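Local coordinates for solute-binding protein (Thermoactinomyces vulgaris, PDB 2ZYN) that binds sugars built of glucose units, probably cyclodextrins or maltodextrins, and is thought to deliver them to a membrane transporter for uptake, at residues 33-38 with 313-318; 79-84 with 280-285; 97-102 with 122-127. All coordinates share one frame; numbering follows the deposited sequence.

Interaction 1: residues 33-38 with 313-318; sequences LNNTKK and FKETGE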
loop_
_atom_site.group_PDB
_atom_site.type_symbol
_atom_site.label_atom_id
_atom_site.label_comp_id
_atom_site.label_asym_id
_atom_site.label_seq_id
_atom_site.Cartn_x
_atom_site.Cartn_y
_atom_site.Cartn_z
ATOM N N LEU A 33 -15.382 1.759 1.814
ATOM C CA LEU A 33 -16.241 2.899 2.097
ATOM C C LEU A 33 -17.432 2.474 2.950
ATOM O O LEU A 33 -17.733 3.113 3.958
ATOM C CB LEU A 33 -16.716 3.563 0.800
ATOM C CG LEU A 33 -17.601 4.808 0.917
ATOM C CD1 LEU A 33 -16.895 5.952 1.640
ATOM C CD2 LEU A 33 -18.053 5.250 -0.463
ATOM N N ASN A 34 -18.095 1.389 2.554
ATOM C CA ASN A 34 -19.283 0.933 3.271
ATOM C C ASN A 34 -18.987 0.519 4.709
ATOM O O ASN A 34 -19.744 0.864 5.618
ATOM C CB ASN A 34 -19.986 -0.203 2.529
ATOM C CG ASN A 34 -21.316 -0.576 3.169
ATOM O OD1 ASN A 34 -22.284 0.182 3.110
ATOM N ND2 ASN A 34 -21.361 -1.741 3.794
ATOM N N ASN A 35 -17.891 -0.212 4.912
ATOM C CA ASN A 35 -17.551 -0.694 6.248
ATOM C C ASN A 35 -17.316 0.443 7.236
ATOM O O ASN A 35 -17.705 0.356 8.398
ATOM C CB ASN A 35 -16.340 -1.624 6.220
ATOM C CG ASN A 35 -16.093 -2.280 7.557
ATOM O OD1 ASN A 35 -15.303 -1.788 8.357
ATOM N ND2 ASN A 35 -16.796 -3.376 7.821
ATOM N N THR A 36 -16.681 1.508 6.765
ATOM C CA THR A 36 -16.454 2.684 7.601
ATOM C C THR A 36 -17.760 3.454 7.829
ATOM O O THR A 36 -18.017 3.928 8.938
ATOM C CB THR A 36 -15.324 3.564 7.028
ATOM O OG1 THR A 36 -14.128 2.778 6.949
ATOM C CG2 THR A 36 -15.058 4.775 7.916
ATOM N N LYS A 37 -18.595 3.542 6.796
ATOM C CA LYS A 37 -19.945 4.089 6.945
ATOM C C LYS A 37 -20.741 3.323 8.009
ATOM O O LYS A 37 -21.441 3.936 8.824
ATOM C CB LYS A 37 -20.694 4.086 5.605
ATOM C CG LYS A 37 -20.276 5.208 4.667
ATOM C CD LYS A 37 -21.121 5.230 3.399
ATOM C CE LYS A 37 -20.669 6.318 2.438
ATOM N NZ LYS A 37 -20.847 7.698 2.971
ATOM N N LYS A 38 -20.611 1.993 7.997
ATOM C CA LYS A 38 -21.236 1.108 8.984
ATOM C C LYS A 38 -20.858 1.511 10.398
ATOM O O LYS A 38 -21.720 1.769 11.237
ATOM C CB LYS A 38 -20.763 -0.340 8.808
ATOM C CG LYS A 38 -21.320 -1.130 7.646
ATOM C CD LYS A 38 -20.816 -2.569 7.771
ATOM C CE LYS A 38 -21.275 -3.448 6.626
ATOM N NZ LYS A 38 -20.823 -4.862 6.799
ATOM N N PHE A 313 -12.316 -6.801 8.285
ATOM C CA PHE A 313 -11.678 -7.874 7.533
ATOM C C PHE A 313 -12.701 -8.664 6.722
ATOM O O PHE A 313 -12.481 -8.942 5.541
ATOM C CB PHE A 313 -10.877 -8.822 8.427
ATOM C CG PHE A 313 -10.482 -10.095 7.730
ATOM C CD1 PHE A 313 -9.426 -10.108 6.821
ATOM C CD2 PHE A 313 -11.194 -11.273 7.950
ATOM C CE1 PHE A 313 -9.075 -11.276 6.153
ATOM C CE2 PHE A 313 -10.850 -12.444 7.290
ATOM C CZ PHE A 313 -9.791 -12.449 6.393
ATOM N N LYS A 314 -13.814 -9.026 7.356
ATOM C CA LYS A 314 -14.845 -9.823 6.683
ATOM C C LYS A 314 -15.374 -9.142 5.428
ATOM O O LYS A 314 -15.560 -9.786 4.392
ATOM C CB LYS A 314 -16.002 -10.151 7.629
ATOM C CG LYS A 314 -15.647 -11.132 8.724
ATOM C CD LYS A 314 -16.846 -11.370 9.627
ATOM C CE LYS A 314 -16.414 -11.721 11.038
ATOM N NZ LYS A 314 -17.592 -11.804 11.939
ATOM N N GLU A 315 -15.587 -7.832 5.514
ATOM C CA GLU A 315 -16.162 -7.092 4.399
ATOM C C GLU A 315 -15.137 -6.669 3.343
ATOM O O GLU A 315 -15.382 -6.828 2.143
ATOM C CB GLU A 315 -16.939 -5.880 4.904
ATOM C CG GLU A 315 -17.649 -5.111 3.807
ATOM C CD GLU A 315 -18.630 -4.099 4.344
ATOM O OE1 GLU A 315 -19.411 -3.553 3.537
ATOM O OE2 GLU A 315 -18.627 -3.855 5.570
ATOM N N THR A 316 -14.004 -6.131 3.792
ATOM C CA THR A 316 -13.011 -5.525 2.893
ATOM C C THR A 316 -11.904 -6.484 2.449
ATOM O O THR A 316 -11.239 -6.245 1.433
ATOM C CB THR A 316 -12.334 -4.289 3.533
ATOM O OG1 THR A 316 -11.403 -4.720 4.532
ATOM C CG2 THR A 316 -13.362 -3.359 4.165
ATOM N N GLY A 317 -11.692 -7.549 3.222
ATOM C CA GLY A 317 -10.634 -8.513 2.940
ATOM C C GLY A 317 -9.251 -8.072 3.394
ATOM O O GLY A 317 -8.276 -8.804 3.213
ATOM N N GLU A 318 -9.171 -6.881 3.990
ATOM C CA GLU A 318 -7.901 -6.308 4.438
ATOM C C GLU A 318 -7.546 -6.786 5.837
ATOM O O GLU A 318 -8.373 -6.739 6.752
ATOM C CB GLU A 318 -7.940 -4.775 4.387
ATOM C CG GLU A 318 -8.242 -4.210 3.009
ATOM C CD GLU A 318 -7.747 -2.788 2.824
ATOM O OE1 GLU A 318 -8.169 -1.886 3.580
ATOM O OE2 GLU A 318 -6.936 -2.573 1.900
#
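E315 OE1 receives N34 ND2 on its syn lone pair, with amide and carboxylate planes turned 67° apart, while the amide of N35 stands nearly perpendicular to the carboxylate (82°) at OE2. The contact packs the C-terminal turn of helix 306-316 against the first turns of helix 31-47, in the periplasmic-binding-protein fold of this family. N34 ND2 lies 2.7 Å from E315 OE1; the bond is nearly straight and leaves close to the amide plane of N34. E315 reaches to helix 31-47 because its chain is extended, with CG anti to the backbone N (chi1 -176°). N35 ND2, which also bonds S311, lies 2.9 Å from E315 OE2. The K38 and E315 side chains approach from opposite directions, and K38 NZ forms a salt bridge with E315 OE2 whose hydrogen bond is weak; OE2 is crowded in the model, which makes the details of both its bonds less certain. Beside these polar groups, T316 turns its methyl CG2 to N35 CB, 4.0 Å away. Its hydroxyl looks to its own helix end, where it bonds R312 O. At this terminus G317 leaves helical geometry with positive phi, and T316 OG1 closes an ST turn by accepting from E318 N at 3.2 Å.

Interaction 2: residues 79-84 with 280-285; sequences TWPHDR and GVKGWY. With GLC (alpha-D-glucopyranose), chain B; GLC (alpha-D-glucopyranose), chain C; GLC (alpha-D-glucopyranose), chain D.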
loop_
_atom_site.group_PDB
_atom_site.type_symbol
_atom_site.label_atom_id
_atom_site.label_comp_id
_atom_site.label_asym_id
_atom_site.label_seq_id
_atom_site.Cartn_x
_atom_site.Cartn_y
_atom_site.Cartn_z
ATOM N N THR A 79 -6.919 8.890 6.053
ATOM C CA THR A 79 -6.175 7.637 5.911
ATOM C C THR A 79 -5.306 7.591 4.653
ATOM O O THR A 79 -5.719 8.035 3.583
ATOM C CB THR A 79 -7.126 6.402 5.963
ATOM O OG1 THR A 79 -6.355 5.194 5.957
ATOM C CG2 THR A 79 -8.123 6.409 4.788
ATOM N N TRP A 80 -4.098 7.059 4.815
ATOM C CA TRP A 80 -3.195 6.740 3.703
ATOM C C TRP A 80 -2.080 5.810 4.173
ATOM O O TRP A 80 -1.809 5.739 5.379
ATOM C CB TRP A 80 -2.627 7.999 3.023
ATOM C CG TRP A 80 -1.947 8.986 3.923
ATOM C CD1 TRP A 80 -0.698 8.882 4.467
ATOM C CD2 TRP A 80 -2.468 10.249 4.348
ATOM N NE1 TRP A 80 -0.416 10.000 5.216
ATOM C CE2 TRP A 80 -1.484 10.855 5.160
ATOM C CE3 TRP A 80 -3.675 10.925 4.125
ATOM C CZ2 TRP A 80 -1.670 12.107 5.758
ATOM C CZ3 TRP A 80 -3.862 12.173 4.720
ATOM C CH2 TRP A 80 -2.858 12.752 5.523
ATOM N N PRO A 81 -1.439 5.080 3.234
ATOM C CA PRO A 81 -0.326 4.209 3.629
ATOM C C PRO A 81 0.805 4.981 4.318
ATOM O O PRO A 81 1.056 6.138 3.996
ATOM C CB PRO A 81 0.152 3.613 2.303
ATOM C CG PRO A 81 -1.011 3.739 1.380
ATOM C CD PRO A 81 -1.704 5.002 1.783
ATOM N N HIS A 82 1.476 4.317 5.254
ATOM C CA HIS A 82 2.397 4.961 6.187
ATOM C C HIS A 82 3.660 5.572 5.573
ATOM O O HIS A 82 4.364 6.314 6.256
ATOM C CB HIS A 82 2.830 3.945 7.238
ATOM C CG HIS A 82 3.751 2.902 6.697
ATOM N ND1 HIS A 82 5.122 2.981 6.823
ATOM C CD2 HIS A 82 3.504 1.779 5.984
ATOM C CE1 HIS A 82 5.676 1.939 6.231
ATOM N NE2 HIS A 82 4.715 1.194 5.715
ATOM N N ASP A 83 3.972 5.247 4.316
ATOM C CA ASP A 83 5.224 5.719 3.706
ATOM C C ASP A 83 5.358 7.239 3.733
ATOM O O ASP A 83 6.460 7.768 3.874
ATOM C CB ASP A 83 5.406 5.198 2.274
ATOM C CG ASP A 83 4.222 5.502 1.383
ATOM O OD1 ASP A 83 3.145 4.917 1.612
ATOM O OD2 ASP A 83 4.370 6.293 0.425
ATOM N N ARG A 84 4.235 7.935 3.613
ATOM C CA ARG A 84 4.254 9.393 3.576
ATOM C C ARG A 84 3.936 10.043 4.927
ATOM O O ARG A 84 3.557 11.208 4.980
ATOM C CB ARG A 84 3.317 9.909 2.485
ATOM C CG ARG A 84 3.774 9.596 1.068
ATOM C CD ARG A 84 2.789 10.123 0.041
ATOM N NE ARG A 84 2.708 11.585 0.061
ATOM C CZ ARG A 84 1.790 12.302 -0.579
ATOM N NH1 ARG A 84 0.843 11.708 -1.299
ATOM N NH2 ARG A 84 1.812 13.626 -0.490
ATOM N N GLY A 280 3.033 -2.469 3.727
ATOM C CA GLY A 280 2.295 -1.226 3.925
ATOM C C GLY A 280 1.368 -1.304 5.122
ATOM O O GLY A 280 0.725 -2.328 5.353
ATOM N N VAL A 281 1.318 -0.225 5.895
ATOM C CA VAL A 281 0.358 -0.092 6.982
ATOM C C VAL A 281 -0.565 1.085 6.698
ATOM O O VAL A 281 -0.108 2.204 6.454
ATOM C CB VAL A 281 1.040 0.056 8.369
ATOM C CG1 VAL A 281 -0.011 0.098 9.473
ATOM C CG2 VAL A 281 1.996 -1.115 8.612
ATOM N N LYS A 282 -1.867 0.811 6.707
ATOM C CA LYS A 282 -2.878 1.853 6.562
ATOM C C LYS A 282 -3.529 2.117 7.911
ATOM O O LYS A 282 -4.064 1.207 8.544
ATOM C CB LYS A 282 -3.915 1.473 5.498
ATOM C CG LYS A 282 -3.340 1.491 4.083
ATOM C CD LYS A 282 -4.386 1.290 2.991
ATOM C CE LYS A 282 -4.770 -0.165 2.852
ATOM N NZ LYS A 282 -5.141 -0.513 1.452
ATOM N N GLY A 283 -3.442 3.360 8.365
ATOM C CA GLY A 283 -4.040 3.744 9.633
ATOM C C GLY A 283 -5.011 4.895 9.498
ATOM O O GLY A 283 -5.116 5.512 8.429
ATOM N N TRP A 284 -5.746 5.156 10.574
ATOM C CA TRP A 284 -6.481 6.402 10.705
ATOM C C TRP A 284 -5.529 7.418 11.307
ATOM O O TRP A 284 -4.810 7.117 12.260
ATOM C CB TRP A 284 -7.705 6.247 11.610
ATOM C CG TRP A 284 -8.849 5.473 11.013
ATOM C CD1 TRP A 284 -9.372 4.306 11.482
ATOM C CD2 TRP A 284 -9.608 5.814 9.847
ATOM N NE1 TRP A 284 -10.417 3.897 10.685
ATOM C CE2 TRP A 284 -10.581 4.806 9.673
ATOM C CE3 TRP A 284 -9.559 6.876 8.929
ATOM C CZ2 TRP A 284 -11.497 4.824 8.619
ATOM C CZ3 TRP A 284 -10.475 6.893 7.883
ATOM C CH2 TRP A 284 -11.430 5.871 7.739
ATOM N N TYR A 285 -5.509 8.618 10.740
ATOM C CA TYR A 285 -4.704 9.697 11.299
ATOM C C TYR A 285 -5.618 10.825 11.731
ATOM O O TYR A 285 -6.762 10.915 11.279
ATOM C CB TYR A 285 -3.668 10.200 10.291
ATOM C CG TYR A 285 -2.855 9.103 9.634
ATOM C CD1 TYR A 285 -2.157 8.168 10.401
ATOM C CD2 TYR A 285 -2.785 9.002 8.246
ATOM C CE1 TYR A 285 -1.413 7.155 9.802
ATOM C CE2 TYR A 285 -2.042 7.994 7.637
ATOM C CZ TYR A 285 -1.360 7.075 8.419
ATOM O OH TYR A 285 -0.629 6.076 7.816
HETATM C C1 GLC B . 2.397 3.109 -2.639
HETATM C C2 GLC B . 2.608 4.190 -1.590
HETATM C C3 GLC B . 2.060 5.533 -2.083
HETATM C C4 GLC B . 2.630 5.922 -3.491
HETATM C C5 GLC B . 2.489 4.750 -4.485
HETATM C C6 GLC B . 3.236 4.962 -5.782
HETATM O O2 GLC B . 2.030 3.840 -0.345
HETATM O O3 GLC B . 2.223 6.588 -1.180
HETATM O O4 GLC B . 1.861 6.993 -3.969
HETATM O O5 GLC B . 2.968 3.509 -3.898
HETATM O O6 GLC B . 2.760 4.063 -6.759
HETATM C C1 GLC C . 2.581 8.251 -3.993
HETATM C C2 GLC C . 1.607 9.341 -3.621
HETATM C C3 GLC C . 0.498 9.458 -4.664
HETATM C C4 GLC C . 1.029 9.607 -6.135
HETATM C C5 GLC C . 2.126 8.536 -6.411
HETATM C C6 GLC C . 2.944 8.735 -7.697
HETATM O O2 GLC C . 1.050 9.157 -2.317
HETATM O O3 GLC C . -0.441 10.456 -4.394
HETATM O O4 GLC C . -0.111 9.314 -6.945
HETATM O O5 GLC C . 3.091 8.445 -5.330
HETATM O O6 GLC C . 3.535 10.055 -7.646
HETATM C C1 GLC D . -1.789 -0.288 -2.925
HETATM C C2 GLC D . -1.224 0.082 -1.535
HETATM C C3 GLC D . -0.399 1.432 -1.542
HETATM C C4 GLC D . 0.479 1.621 -2.800
HETATM C C5 GLC D . -0.327 1.358 -4.092
HETATM C C6 GLC D . 0.533 1.497 -5.358
HETATM O O2 GLC D . -2.273 0.175 -0.554
HETATM O O3 GLC D . 0.493 1.466 -0.440
HETATM O O4 GLC D . 0.993 2.952 -2.836
HETATM O O5 GLC D . -0.919 0.045 -4.073
HETATM O O6 GLC D . -0.319 1.699 -6.456
#
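Y285 and W80 join strand 278-286 to the antiparallel strand 77-81 in the sheet beside the sugar site of this binding-protein fold. The W80 carbonyl is satisfied by Y285 OH, which gives its proton to W80 O at 2.7 Å, nearly along the C=O axis. The same tyrosine directs its ring edge over one face of the W80 indole in an edge-to-face pair, with Y285 CE2 3.5 Å from W80 NE1. A phenylalanine in place of Y285 would probably keep much of this ring contact but leave W80 O without its donor. T79 OG1, anti to the backbone N (chi1 -174°), donates to G283 O at 2.8 Å from well above the carbonyl plane. H82 N reaches V281 O in a weak, bent bond, and H82 NE2 bonds I279 O. K282 NZ is held by E129 and E318 and bonds a glucose O3. Beyond the strand, the D83 carboxylate accepts from two hydroxyls of one glucose (chain B): O3 lies 2.7 Å from D83 OD2, and O2 makes a very short bond to OD1. R84, its guanidinium also paired with E63 and E87, donates from NH1 to O2 of the chain C glucose at 2.8 Å.

Interaction 3: residues 97-102 with 122-127; sequences IQVDNS and YGLPKA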
loop_
_atom_site.group_PDB
_atom_site.type_symbol
_atom_site.label_atom_id
_atom_site.label_comp_id
_atom_site.label_asym_id
_atom_site.label_seq_id
_atom_site.Cartn_x
_atom_site.Cartn_y
_atom_site.Cartn_z
ATOM N N ILE A 97 -1.608 11.227 18.563
ATOM C CA ILE A 97 -2.878 10.847 19.177
ATOM C C ILE A 97 -2.735 10.459 20.649
ATOM O O ILE A 97 -1.766 9.804 21.048
ATOM C CB ILE A 97 -3.615 9.724 18.382
ATOM C CG1 ILE A 97 -2.761 8.450 18.290
ATOM C CG2 ILE A 97 -4.009 10.223 16.990
ATOM C CD1 ILE A 97 -3.532 7.220 17.846
ATOM N N GLN A 98 -3.712 10.876 21.444
ATOM C CA GLN A 98 -3.718 10.604 22.875
ATOM C C GLN A 98 -4.537 9.350 23.149
ATOM O O GLN A 98 -5.766 9.407 23.251
ATOM C CB GLN A 98 -4.283 11.806 23.636
ATOM C CG GLN A 98 -4.309 11.651 25.151
ATOM C CD GLN A 98 -4.882 12.869 25.862
ATOM O OE1 GLN A 98 -4.755 13.002 27.081
ATOM N NE2 GLN A 98 -5.519 13.761 25.108
ATOM N N VAL A 99 -3.845 8.218 23.251
ATOM C CA VAL A 99 -4.483 6.935 23.551
ATOM C C VAL A 99 -3.759 6.193 24.676
ATOM O O VAL A 99 -2.551 6.368 24.874
ATOM C CB VAL A 99 -4.602 6.018 22.296
ATOM C CG1 VAL A 99 -5.539 6.627 21.259
ATOM C CG2 VAL A 99 -3.229 5.706 21.690
ATOM N N ASP A 100 -4.515 5.370 25.401
ATOM C CA ASP A 100 -4.002 4.576 26.517
ATOM C C ASP A 100 -3.014 3.504 26.071
ATOM O O ASP A 100 -3.040 3.057 24.922
ATOM C CB ASP A 100 -5.159 3.903 27.268
ATOM C CG ASP A 100 -5.960 4.872 28.120
ATOM O OD1 ASP A 100 -6.924 4.418 28.775
ATOM O OD2 ASP A 100 -5.634 6.080 28.146
ATOM N N ASN A 101 -2.156 3.081 26.997
ATOM C CA ASN A 101 -1.205 2.007 26.738
ATOM C C ASN A 101 -1.921 0.715 26.336
ATOM O O ASN A 101 -1.439 -0.018 25.474
ATOM C CB ASN A 101 -0.311 1.779 27.965
ATOM C CG ASN A 101 0.835 0.819 27.694
ATOM O OD1 ASN A 101 1.558 0.954 26.706
ATOM N ND2 ASN A 101 1.016 -0.152 28.591
ATOM N N SER A 102 -3.079 0.459 26.949
ATOM C CA SER A 102 -3.883 -0.735 26.653
ATOM C C SER A 102 -4.418 -0.742 25.221
ATOM O O SER A 102 -4.558 -1.804 24.609
ATOM C CB SER A 102 -5.032 -0.889 27.659
ATOM O OG SER A 102 -6.016 0.120 27.496
ATOM N N TYR A 122 1.046 8.532 15.543
ATOM C CA TYR A 122 0.174 9.369 14.722
ATOM C C TYR A 122 -1.119 8.702 14.263
ATOM O O TYR A 122 -1.974 9.351 13.658
ATOM C CB TYR A 122 0.954 9.940 13.538
ATOM C CG TYR A 122 1.849 11.076 13.960
ATOM C CD1 TYR A 122 3.167 10.846 14.352
ATOM C CD2 TYR A 122 1.364 12.381 14.007
ATOM C CE1 TYR A 122 3.986 11.888 14.765
ATOM C CE2 TYR A 122 2.174 13.430 14.410
ATOM C CZ TYR A 122 3.481 13.178 14.789
ATOM O OH TYR A 122 4.284 14.219 15.200
ATOM N N GLY A 123 -1.275 7.419 14.570
ATOM C CA GLY A 123 -2.493 6.719 14.191
ATOM C C GLY A 123 -2.694 5.354 14.805
ATOM O O GLY A 123 -1.801 4.815 15.460
ATOM N N LEU A 124 -3.886 4.810 14.575
ATOM C CA LEU A 124 -4.221 3.429 14.904
ATOM C C LEU A 124 -4.423 2.675 13.587
ATOM O O LEU A 124 -5.093 3.180 12.684
ATOM C CB LEU A 124 -5.477 3.367 15.778
ATOM C CG LEU A 124 -5.370 3.212 17.311
ATOM C CD1 LEU A 124 -4.011 3.591 17.890
ATOM C CD2 LEU A 124 -6.502 3.937 18.033
ATOM N N PRO A 125 -3.820 1.480 13.464
ATOM C CA PRO A 125 -3.808 0.750 12.193
ATOM C C PRO A 125 -5.135 0.064 11.849
ATOM O O PRO A 125 -5.857 -0.393 12.743
ATOM C CB PRO A 125 -2.697 -0.280 12.399
ATOM C CG PRO A 125 -2.679 -0.518 13.861
ATOM C CD PRO A 125 -3.096 0.752 14.526
ATOM N N LYS A 126 -5.435 0.018 10.549
ATOM C CA LYS A 126 -6.628 -0.631 10.005
ATOM C C LYS A 126 -6.245 -1.878 9.218
ATOM O O LYS A 126 -6.986 -2.867 9.200
ATOM C CB LYS A 126 -7.358 0.316 9.051
ATOM C CG LYS A 126 -7.749 1.660 9.650
ATOM C CD LYS A 126 -7.925 2.707 8.564
ATOM C CE LYS A 126 -9.103 2.401 7.659
ATOM N NZ LYS A 126 -9.260 3.483 6.653
ATOM N N ALA A 127 -5.096 -1.808 8.548
ATOM C CA ALA A 127 -4.654 -2.845 7.618
ATOM C C ALA A 127 -3.135 -2.919 7.505
ATOM O O ALA A 127 -2.448 -1.897 7.511
ATOM C CB ALA A 127 -5.257 -2.604 6.239
#
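I97 and L124 carry a contact of van der Waals kind, in which the two side chains cross at a slant and meet through their terminal methyls. I97 CD1 lies 3.7 Å from L124 CD1. V99 adds a looser touch, with V99 CG1 4.3 Å from L124 CD2, so the two methyls of L124 serve two different residues of 97-102. Of the residues in this contact I97 gives up the most surface, 77 of the 189 Å² buried in all.

Side chain also meets backbone. I97 CD1 rests on the facing strand, 3.7 Å from G123 C, and farther back along the same arm I97 CG1 lies 4.1 Å from G123 N. This position follows from the first torsion of I97, which sets CG1 between the backbone N and the carbonyl carbon (chi1 60°) and turns the ethyl arm to G123 and L124. The other branch, I97 CG2, lies 4.0 Å from Y122 O. Y122 takes part here through its main chain, its CA being 5.6 Å from that of I97.

Residues 122-127 belong to strand 120-129, part of the mixed sheet that this binding-protein fold builds next to its ligand site, and 97-100 is a loop that runs into helix 101-104. Helix 293-303 also packs on this cluster: M300 touches I97, T297 and Q301 touch V99, and Q301 touches L124.

No hydrogen bond links the two segments directly; the backbone pairing lies beside them, I97 with L121, and L124 with W284 on the next strand. Further along, K126 and A127 both face K282 in a classic beta bulge, and there the chain turns a corner.

How the interactions relate
The three contacts lie in one region of the fold. The centres of interactions 2 and 3 are about 12 Å apart, those of interactions 1 and 2 about 16 Å, and those of interactions 1 and 3 about 19 Å. Along the chain, 97-102 and 122-127 fall between the segments of interaction 2, and all of these fall between those of interaction 1. Strands 278-286 and 120-129 are neighbours in one mixed sheet, joined by a probable hydrogen bond from K126 N to K282 O, 2.7 Å. Interaction 1 lies against that sheet: T36 CG2 packs on W284 CZ2, and E318 OE2 forms a salt bridge with K282 NZ, 2.8 Å. Interaction 2 supplies direct sugar contacts, with interaction 3 on the neighbouring strand.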